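Local coordinates for protein type C neurotoxin (Clostridium botulinum, PDB 3PME) that probably attaches the botulinum C/D mosaic neurotoxin to nerve-cell membranes as its receptor-binding domain, perhaps through gangliosides or phosphatidylethanolamine, at residues A[86-91]-A[181-186]; A[26-31]-A[53-58]. One frame throughout, in Å; residues are numbered along the deposited sequence.

Contact 1 (A[86-91]-A[181-186])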
ATOM      1  N   ASN A  86       3.568  17.812  15.116  1.00 27.43           N
ATOM      2  CA  ASN A  86       4.878  17.709  15.754  1.00 27.98           C
ATOM      3  C   ASN A  86       5.939  17.058  14.862  1.00 29.16           C
ATOM      4  O   ASN A  86       5.624  16.513  13.798  1.00 28.17           O
ATOM      5  CB  ASN A  86       4.770  16.946  17.077  1.00 29.11           C
ATOM      6  CG  ASN A  86       3.771  17.577  18.039  1.00 30.14           C
ATOM      7  OD1 ASN A  86       3.338  18.714  17.845  1.00 34.20           O
ATOM      8  ND2 ASN A  86       3.392  16.831  19.074  1.00 31.85           N
ATOM      9  N   GLU A  87       7.190  17.137  15.308  1.00 27.21           N
ATOM     10  CA  GLU A  87       8.319  16.521  14.620  1.00 27.95           C
ATOM     11  C   GLU A  87       8.817  15.301  15.385  1.00 26.03           C
ATOM     12  O   GLU A  87       8.998  15.358  16.599  1.00 31.21           O
ATOM     13  CB  GLU A  87       9.463  17.526  14.474  1.00 29.28           C
ATOM     14  CG  GLU A  87      10.750  16.914  13.950  1.00 32.24           C
ATOM     15  CD  GLU A  87      11.868  17.929  13.861  1.00 39.42           C
ATOM     16  OE1 GLU A  87      11.799  18.808  12.977  1.00 41.39           O
ATOM     17  OE2 GLU A  87      12.806  17.854  14.682  1.00 44.95           O
ATOM     18  N   TYR A  88       9.025  14.197  14.673  1.00 24.69           N
ATOM     19  CA  TYR A  88       9.486  12.956  15.285  1.00 26.15           C
ATOM     20  C   TYR A  88      10.712  12.457  14.534  1.00 27.50           C
ATOM     21  O   TYR A  88      10.658  12.276  13.320  1.00 26.71           O
ATOM     22  CB  TYR A  88       8.394  11.876  15.215  1.00 22.32           C
ATOM     23  CG  TYR A  88       7.058  12.307  15.798  1.00 26.37           C
ATOM     24  CD1 TYR A  88       6.717  11.999  17.104  1.00 32.23           C
ATOM     25  CD2 TYR A  88       6.158  13.054  15.044  1.00 25.74           C
ATOM     26  CE1 TYR A  88       5.502  12.409  17.644  1.00 27.29           C
ATOM     27  CE2 TYR A  88       4.947  13.465  15.575  1.00 27.02           C
ATOM     28  CZ  TYR A  88       4.628  13.140  16.873  1.00 28.69           C
ATOM     29  OH  TYR A  88       3.424  13.562  17.398  1.00 32.54           O
ATOM     30  N   THR A  89      11.816  12.242  15.241  1.00 25.48           N
ATOM     31  CA  THR A  89      12.952  11.570  14.625  1.00 24.92           C
ATOM     32  C   THR A  89      12.660  10.076  14.582  1.00 23.03           C
ATOM     33  O   THR A  89      12.318   9.479  15.601  1.00 26.85           O
ATOM     34  CB  THR A  89      14.258  11.838  15.394  1.00 26.38           C
ATOM     35  OG1 THR A  89      14.566  13.236  15.324  1.00 29.75           O
ATOM     36  CG2 THR A  89      15.410  11.049  14.785  1.00 27.10           C
ATOM     37  N   ILE A  90      12.785   9.475  13.402  1.00 20.64           N
ATOM     38  CA  ILE A  90      12.467   8.065  13.220  1.00 22.38           C
ATOM     39  C   ILE A  90      13.714   7.203  13.002  1.00 22.90           C
ATOM     40  O   ILE A  90      13.794   6.075  13.484  1.00 21.76           O
ATOM     41  CB  ILE A  90      11.540   7.880  12.004  1.00 22.01           C
ATOM     42  CG1 ILE A  90      10.284   8.745  12.165  1.00 29.71           C
ATOM     43  CG2 ILE A  90      11.204   6.407  11.790  1.00 27.35           C
ATOM     44  CD1 ILE A  90       9.610   8.572  13.475  1.00 28.61           C
ATOM     45  N   ILE A  91      14.680   7.727  12.253  1.00 20.18           N
ATOM     46  CA  ILE A  91      15.923   6.999  12.031  1.00 20.42           C
ATOM     47  C   ILE A  91      17.019   8.005  12.305  1.00 19.67           C
ATOM     48  O   ILE A  91      17.049   9.063  11.681  1.00 21.26           O
ATOM     49  CB  ILE A  91      16.063   6.491  10.581  1.00 20.58           C
ATOM     50  CG1 ILE A  91      14.817   5.711  10.146  1.00 21.80           C
ATOM     51  CG2 ILE A  91      17.308   5.616  10.442  1.00 22.49           C
ATOM     52  CD1 ILE A  91      14.850   5.301   8.676  1.00 22.50           C
ATOM     53  N   PHE A 181      16.869   3.180  14.910  1.00 20.59           N
ATOM     54  CA  PHE A 181      15.482   3.246  14.466  1.00 21.54           C
ATOM     55  C   PHE A 181      14.589   3.345  15.695  1.00 25.37           C
ATOM     56  O   PHE A 181      14.709   2.532  16.618  1.00 25.78           O
ATOM     57  CB  PHE A 181      15.096   1.986  13.694  1.00 22.48           C
ATOM     58  CG  PHE A 181      15.820   1.828  12.391  1.00 24.47           C
ATOM     59  CD1 PHE A 181      17.105   1.320  12.362  1.00 23.13           C
ATOM     60  CD2 PHE A 181      15.203   2.164  11.192  1.00 21.21           C
ATOM     61  CE1 PHE A 181      17.781   1.166  11.150  1.00 23.93           C
ATOM     62  CE2 PHE A 181      15.866   2.002   9.987  1.00 23.09           C
ATOM     63  CZ  PHE A 181      17.154   1.504   9.965  1.00 23.10           C
ATOM     64  N   GLY A 182      13.693   4.326  15.714  1.00 21.42           N
ATOM     65  CA  GLY A 182      12.762   4.438  16.823  1.00 26.85           C
ATOM     66  C   GLY A 182      12.318   5.844  17.150  1.00 28.77           C
ATOM     67  O   GLY A 182      13.010   6.816  16.837  1.00 27.62           O
ATOM     68  N   ILE A 183      11.156   5.952  17.791  1.00 27.29           N
ATOM     69  CA  ILE A 183      10.603   7.242  18.185  1.00 30.41           C
ATOM     70  C   ILE A 183      10.805   7.487  19.676  1.00 36.77           C
ATOM     71  O   ILE A 183      10.373   6.687  20.507  1.00 38.06           O
ATOM     72  CB  ILE A 183       9.102   7.317  17.861  1.00 36.29           C
ATOM     73  CG1 ILE A 183       8.875   7.043  16.375  1.00 35.41           C
ATOM     74  CG2 ILE A 183       8.523   8.665  18.272  1.00 36.32           C
ATOM     75  CD1 ILE A 183       7.412   6.908  15.994  1.00 38.44           C
ATOM     76  N   ASP A 184      11.463   8.594  20.007  1.00 41.26           N
ATOM     77  CA  ASP A 184      11.752   8.940  21.399  1.00 44.07           C
ATOM     78  C   ASP A 184      10.669   9.807  22.031  1.00 45.01           C
ATOM     79  O   ASP A 184      10.464   9.766  23.247  1.00 49.46           O
ATOM     80  CB  ASP A 184      13.107   9.641  21.511  1.00 45.72           C
ATOM     81  CG  ASP A 184      14.199   8.718  22.013  1.00 47.95           C
ATOM     82  OD1 ASP A 184      13.871   7.691  22.646  1.00 45.42           O
ATOM     83  OD2 ASP A 184      15.387   9.028  21.786  1.00 52.79           O
ATOM     84  N   GLU A 185       9.985  10.600  21.213  1.00 44.22           N
ATOM     85  CA  GLU A 185       8.917  11.449  21.725  1.00 46.15           C
ATOM     86  C   GLU A 185       7.776  10.610  22.269  1.00 48.73           C
ATOM     87  O   GLU A 185       7.667   9.414  21.984  1.00 47.43           O
ATOM     88  CB  GLU A 185       8.388  12.386  20.640  1.00 46.05           C
ATOM     89  CG  GLU A 185       8.983  12.138  19.278  1.00 44.56           C
ATOM     90  CD  GLU A 185      10.360  12.734  19.144  1.00 46.10           C
ATOM     91  OE1 GLU A 185      10.603  13.786  19.775  1.00 51.62           O
ATOM     92  OE2 GLU A 185      11.193  12.157  18.407  1.00 43.40           O
ATOM     93  N   ASN A 186       6.927  11.249  23.063  1.00 50.84           N
ATOM     94  CA  ASN A 186       5.721  10.605  23.547  1.00 52.06           C
ATOM     95  C   ASN A 186       4.738  10.480  22.397  1.00 48.59           C
ATOM     96  O   ASN A 186       4.502  11.440  21.660  1.00 49.86           O
ATOM     97  CB  ASN A 186       5.103  11.412  24.689  1.00 55.11           C
ATOM     98  CG  ASN A 186       3.991  10.662  25.397  1.00 55.30           C
ATOM     99  OD1 ASN A 186       3.572   9.588  24.961  1.00 58.01           O
ATOM    100  ND2 ASN A 186       3.506  11.224  26.500  1.00 61.30           N
TER
HETATM  101  O   HOH W   1       2.638  12.487  19.620  1.00 40.85           O
HETATM  102  O   HOH W   2      12.512  10.101  18.218  1.00 40.05           O
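Ile-91 lays its branches along the ring of Phe-181, the two side chains side by side and pointing the same way. Its CG2 sits over one ring face, 4.1 Å from the Phe-181 centroid in a CH-pi contact, while its CD1 reaches Phe-181 CE2 at 3.7 Å. Phe-43 and Phe-198 add edge-to-face contacts to the same ring. Next along, Ile-90 starts out away from 181-186, but chi1 of -56° and chi2 of -51° fold CD1 back beside Ile-183 CG1, a tight 3.4 Å. Ile-183 in turn offers CG2 to CD1 of Tyr-88, and Leu-193 and Leu-81 help to enclose these side chains.

Beside these side chains the backbones come close. Gly-182 N gives Ile-90 O a nearly straight hydrogen bond of 2.8 Å. Thr-89 O and Gly-182 O, two acceptors, are only 3.0 Å apart, and a water bonded to Thr-89 O, Asp-184 N and Glu-185 OE2 bridges the segments next to Thr-89 O. The bent Glu-185 chain carries OE2 to Thr-89 N, at 3.2 Å, with the donor above the carboxylate plane. At the far end, Tyr-88 OH gives its proton to a second water, which lies in the ring plane and donates to Asn-186 O; the hydroxyl is also hydrogen-bonded to Ser-84 OG.

Opposite Leu-102 of strand 100-105, Ile-90 and Ile-91 make a classic beta bulge, where the chain turns a corner from strand 87-90 into 92-95 within the N-terminal, lectin-like (concanavalin-type) half of the receptor-binding domain.

Contact 2 (A[26-31]-A[53-58])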
ATOM      1  N   GLU A  26      26.026  -5.403  13.345  1.00 25.63           N
ATOM      2  CA  GLU A  26      25.299  -5.790  14.544  1.00 28.70           C
ATOM      3  C   GLU A  26      23.913  -5.156  14.531  1.00 30.10           C
ATOM      4  O   GLU A  26      23.779  -3.955  14.315  1.00 28.43           O
ATOM      5  CB  GLU A  26      26.045  -5.356  15.806  1.00 31.72           C
ATOM      6  CG  GLU A  26      25.240  -5.581  17.070  1.00 36.33           C
ATOM      7  CD  GLU A  26      25.859  -4.933  18.295  1.00 42.28           C
ATOM      8  OE1 GLU A  26      26.946  -4.323  18.175  1.00 46.96           O
ATOM      9  OE2 GLU A  26      25.249  -5.035  19.381  1.00 52.52           O
ATOM     10  N   VAL A  27      22.890  -5.969  14.764  1.00 28.66           N
ATOM     11  CA  VAL A  27      21.519  -5.481  14.818  1.00 29.41           C
ATOM     12  C   VAL A  27      20.922  -5.872  16.160  1.00 33.27           C
ATOM     13  O   VAL A  27      20.659  -7.048  16.410  1.00 35.61           O
ATOM     14  CB  VAL A  27      20.673  -6.076  13.681  1.00 28.03           C
ATOM     15  CG1 VAL A  27      19.228  -5.581  13.758  1.00 30.49           C
ATOM     16  CG2 VAL A  27      21.291  -5.746  12.324  1.00 31.59           C
ATOM     17  N   ARG A  28      20.738  -4.892  17.034  1.00 29.63           N
ATOM     18  CA  ARG A  28      20.192  -5.170  18.354  1.00 33.45           C
ATOM     19  C   ARG A  28      18.829  -4.529  18.522  1.00 36.36           C
ATOM     20  O   ARG A  28      18.644  -3.356  18.213  1.00 33.17           O
ATOM     21  CB  ARG A  28      21.132  -4.670  19.450  1.00 37.49           C
ATOM     22  CG  ARG A  28      20.634  -4.985  20.850  1.00 44.04           C
ATOM     23  CD  ARG A  28      21.637  -4.579  21.919  1.00 48.25           C
ATOM     24  NE  ARG A  28      21.636  -3.139  22.169  1.00 48.54           N
ATOM     25  CZ  ARG A  28      22.568  -2.299  21.730  1.00 47.78           C
ATOM     26  NH1 ARG A  28      23.589  -2.746  21.011  1.00 50.21           N
ATOM     27  NH2 ARG A  28      22.481  -1.004  22.010  1.00 47.65           N
ATOM     28  N   LEU A  29      17.873  -5.302  19.022  1.00 36.81           N
ATOM     29  CA  LEU A  29      16.528  -4.789  19.235  1.00 39.86           C
ATOM     30  C   LEU A  29      16.267  -4.496  20.706  1.00 41.53           C
ATOM     31  O   LEU A  29      16.432  -5.368  21.562  1.00 44.19           O
ATOM     32  CB  LEU A  29      15.477  -5.757  18.684  1.00 41.17           C
ATOM     33  CG  LEU A  29      15.239  -5.703  17.171  1.00 39.94           C
ATOM     34  CD1 LEU A  29      16.398  -6.325  16.403  1.00 42.32           C
ATOM     35  CD2 LEU A  29      13.939  -6.392  16.817  1.00 44.04           C
ATOM     36  N   GLU A  30      15.868  -3.260  20.987  1.00 40.30           N
ATOM     37  CA  GLU A  30      15.486  -2.855  22.332  1.00 42.12           C
ATOM     38  C   GLU A  30      13.979  -2.666  22.400  1.00 40.84           C
ATOM     39  O   GLU A  30      13.333  -2.384  21.390  1.00 40.47           O
ATOM     40  CB  GLU A  30      16.192  -1.561  22.729  1.00 42.93           C
ATOM     41  CG  GLU A  30      17.701  -1.671  22.792  1.00 46.90           C
ATOM     42  CD  GLU A  30      18.338  -0.444  23.408  1.00 49.15           C
ATOM     43  OE1 GLU A  30      19.580  -0.431  23.562  1.00 52.84           O
ATOM     44  OE2 GLU A  30      17.595   0.507  23.738  1.00 50.54           O
ATOM     45  N   GLY A  31      13.414  -2.825  23.591  1.00 42.85           N
ATOM     46  CA  GLY A  31      11.978  -2.721  23.745  1.00 37.74           C
ATOM     47  C   GLY A  31      11.280  -3.882  23.070  1.00 38.12           C
ATOM     48  O   GLY A  31      11.821  -4.984  22.990  1.00 41.99           O
ATOM     49  N   ILE A  53      18.904  -0.901  17.103  1.00 25.72           N
ATOM     50  CA  ILE A  53      20.208  -0.251  17.055  1.00 23.94           C
ATOM     51  C   ILE A  53      21.094  -1.026  16.099  1.00 26.84           C
ATOM     52  O   ILE A  53      21.331  -2.220  16.295  1.00 26.86           O
ATOM     53  CB  ILE A  53      20.886  -0.238  18.436  1.00 26.96           C
ATOM     54  CG1 ILE A  53      19.929   0.272  19.521  1.00 32.32           C
ATOM     55  CG2 ILE A  53      22.196   0.550  18.387  1.00 26.09           C
ATOM     56  CD1 ILE A  53      19.212   1.532  19.171  1.00 37.84           C
ATOM     57  N   VAL A  54      21.566  -0.363  15.050  1.00 23.04           N
ATOM     58  CA  VAL A  54      22.440  -1.012  14.080  1.00 22.55           C
ATOM     59  C   VAL A  54      23.841  -0.426  14.173  1.00 25.38           C
ATOM     60  O   VAL A  54      24.013   0.777  14.047  1.00 25.26           O
ATOM     61  CB  VAL A  54      21.908  -0.848  12.642  1.00 21.89           C
ATOM     62  CG1 VAL A  54      22.823  -1.543  11.639  1.00 26.34           C
ATOM     63  CG2 VAL A  54      20.476  -1.389  12.533  1.00 26.99           C
ATOM     64  N   ASN A  55      24.834  -1.274  14.423  1.00 24.26           N
ATOM     65  CA  ASN A  55      26.227  -0.838  14.384  1.00 24.94           C
ATOM     66  C   ASN A  55      26.946  -1.479  13.211  1.00 28.15           C
ATOM     67  O   ASN A  55      27.173  -2.690  13.200  1.00 27.99           O
ATOM     68  CB  ASN A  55      26.941  -1.202  15.685  1.00 28.33           C
ATOM     69  CG  ASN A  55      26.507  -0.339  16.843  1.00 30.23           C
ATOM     70  OD1 ASN A  55      26.866   0.834  16.918  1.00 36.79           O
ATOM     71  ND2 ASN A  55      25.739  -0.913  17.759  1.00 33.68           N
ATOM     72  N   LEU A  56      27.281  -0.669  12.215  1.00 27.42           N
ATOM     73  CA  LEU A  56      28.031  -1.136  11.063  1.00 26.16           C
ATOM     74  C   LEU A  56      29.479  -1.369  11.454  1.00 29.96           C
ATOM     75  O   LEU A  56      29.985  -0.747  12.386  1.00 26.81           O
ATOM     76  CB  LEU A  56      27.998  -0.092   9.946  1.00 28.02           C
ATOM     77  CG  LEU A  56      26.760   0.030   9.052  1.00 33.47           C
ATOM     78  CD1 LEU A  56      25.487   0.104   9.866  1.00 32.84           C
ATOM     79  CD2 LEU A  56      26.916   1.266   8.153  1.00 36.65           C
ATOM     80  N   ASN A  57      30.131  -2.276  10.738  1.00 28.83           N
ATOM     81  CA  ASN A  57      31.571  -2.393  10.782  1.00 31.18           C
ATOM     82  C   ASN A  57      32.103  -1.065  10.287  1.00 31.02           C
ATOM     83  O   ASN A  57      31.873  -0.683   9.136  1.00 29.55           O
ATOM     84  CB  ASN A  57      32.026  -3.531   9.867  1.00 30.72           C
ATOM     85  CG  ASN A  57      33.528  -3.729   9.877  1.00 36.27           C
ATOM     86  OD1 ASN A  57      34.294  -2.772   9.993  1.00 31.16           O
ATOM     87  ND2 ASN A  57      33.959  -4.978   9.742  1.00 37.99           N
ATOM     88  N   ASN A  58      32.796  -0.352  11.164  1.00 30.46           N
ATOM     89  CA  ASN A  58      33.239   1.001  10.851  1.00 29.90           C
ATOM     90  C   ASN A  58      34.047   1.084   9.564  1.00 30.88           C
ATOM     91  O   ASN A  58      34.060   2.119   8.900  1.00 29.88           O
ATOM     92  CB  ASN A  58      34.054   1.587  12.002  1.00 33.57           C
ATOM     93  CG  ASN A  58      34.161   3.094  11.918  1.00 33.69           C
ATOM     94  OD1 ASN A  58      33.157   3.781  11.743  1.00 35.01           O
ATOM     95  ND2 ASN A  58      35.374   3.617  12.033  1.00 31.00           N
TER
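Arg-28 and Ile-53 stand side by side on one face of the antiparallel pair, and the arginine chain bends so that one face of the guanidinium lies over Ile-53 CB, offset toward the rim. With CG anti to the backbone N (chi1 -178°) the chain rises from the strand, then kinks at chi3 (77°); its NH2 lies 3.8 Å from Ile-53 CG1. Both carboxylates that hold it come in at the edge of the guanidinium, in its plane: Arg-28 NH1 meets Glu-26 OE2 at 3.3 Å and Arg-28 NH2 meets Glu-30 OE1 at the same distance. Each hydrogen bond is weak, but together the two salt bridges probably fix the rotation of the group.

Glu-26 runs alongside Asn-55, carboxylate and amide planes 42° apart; Glu-26 OE1 stays 3.6 Å from Asn-55 ND2, a contact and not a hydrogen bond. Asn-55 OD1 is hydrogen-bonded to Thr-178 OG1 of the neighbouring strand 178-181. On the other face Val-27 and Val-54 oppose each other loosely, CG2 to CG2.

Beneath the side chains, Glu-26 with Asn-55 and Arg-28 with Ile-53 are hydrogen-bonded pairs, the latter joined by Arg-28 N to Ile-53 O (2.8 Å) and Ile-53 N to Arg-28 O (2.7 Å). Strand 26-30 forms one border of a three-stranded sheet, strand 51-55 the middle and strand 178-181 the other border, while from strand 6-13 Leu-10 packs on Val-27 and Leu-8 on Val-54.

In the fold
From the N terminus, the chain passes through strand 26-30 and returns as strand 51-55, so contact 2 closes first, over the 21 residues between its segments. Contact 1 opens only afterwards and spans 89 residues, about half of them strand; the two loops are therefore in series and neither nests within nor crosses the other. Contact 2 pairs two strands of the three-stranded sheet, whereas contact 1 ties the sheet containing strand 87-90 to the chain leaving strand 178-181. Their centres lie about 17 Å apart, and Phe-181 CE1 touches Val-54 CG2 at 4.0 Å, linking them inside the N-terminal receptor-binding half.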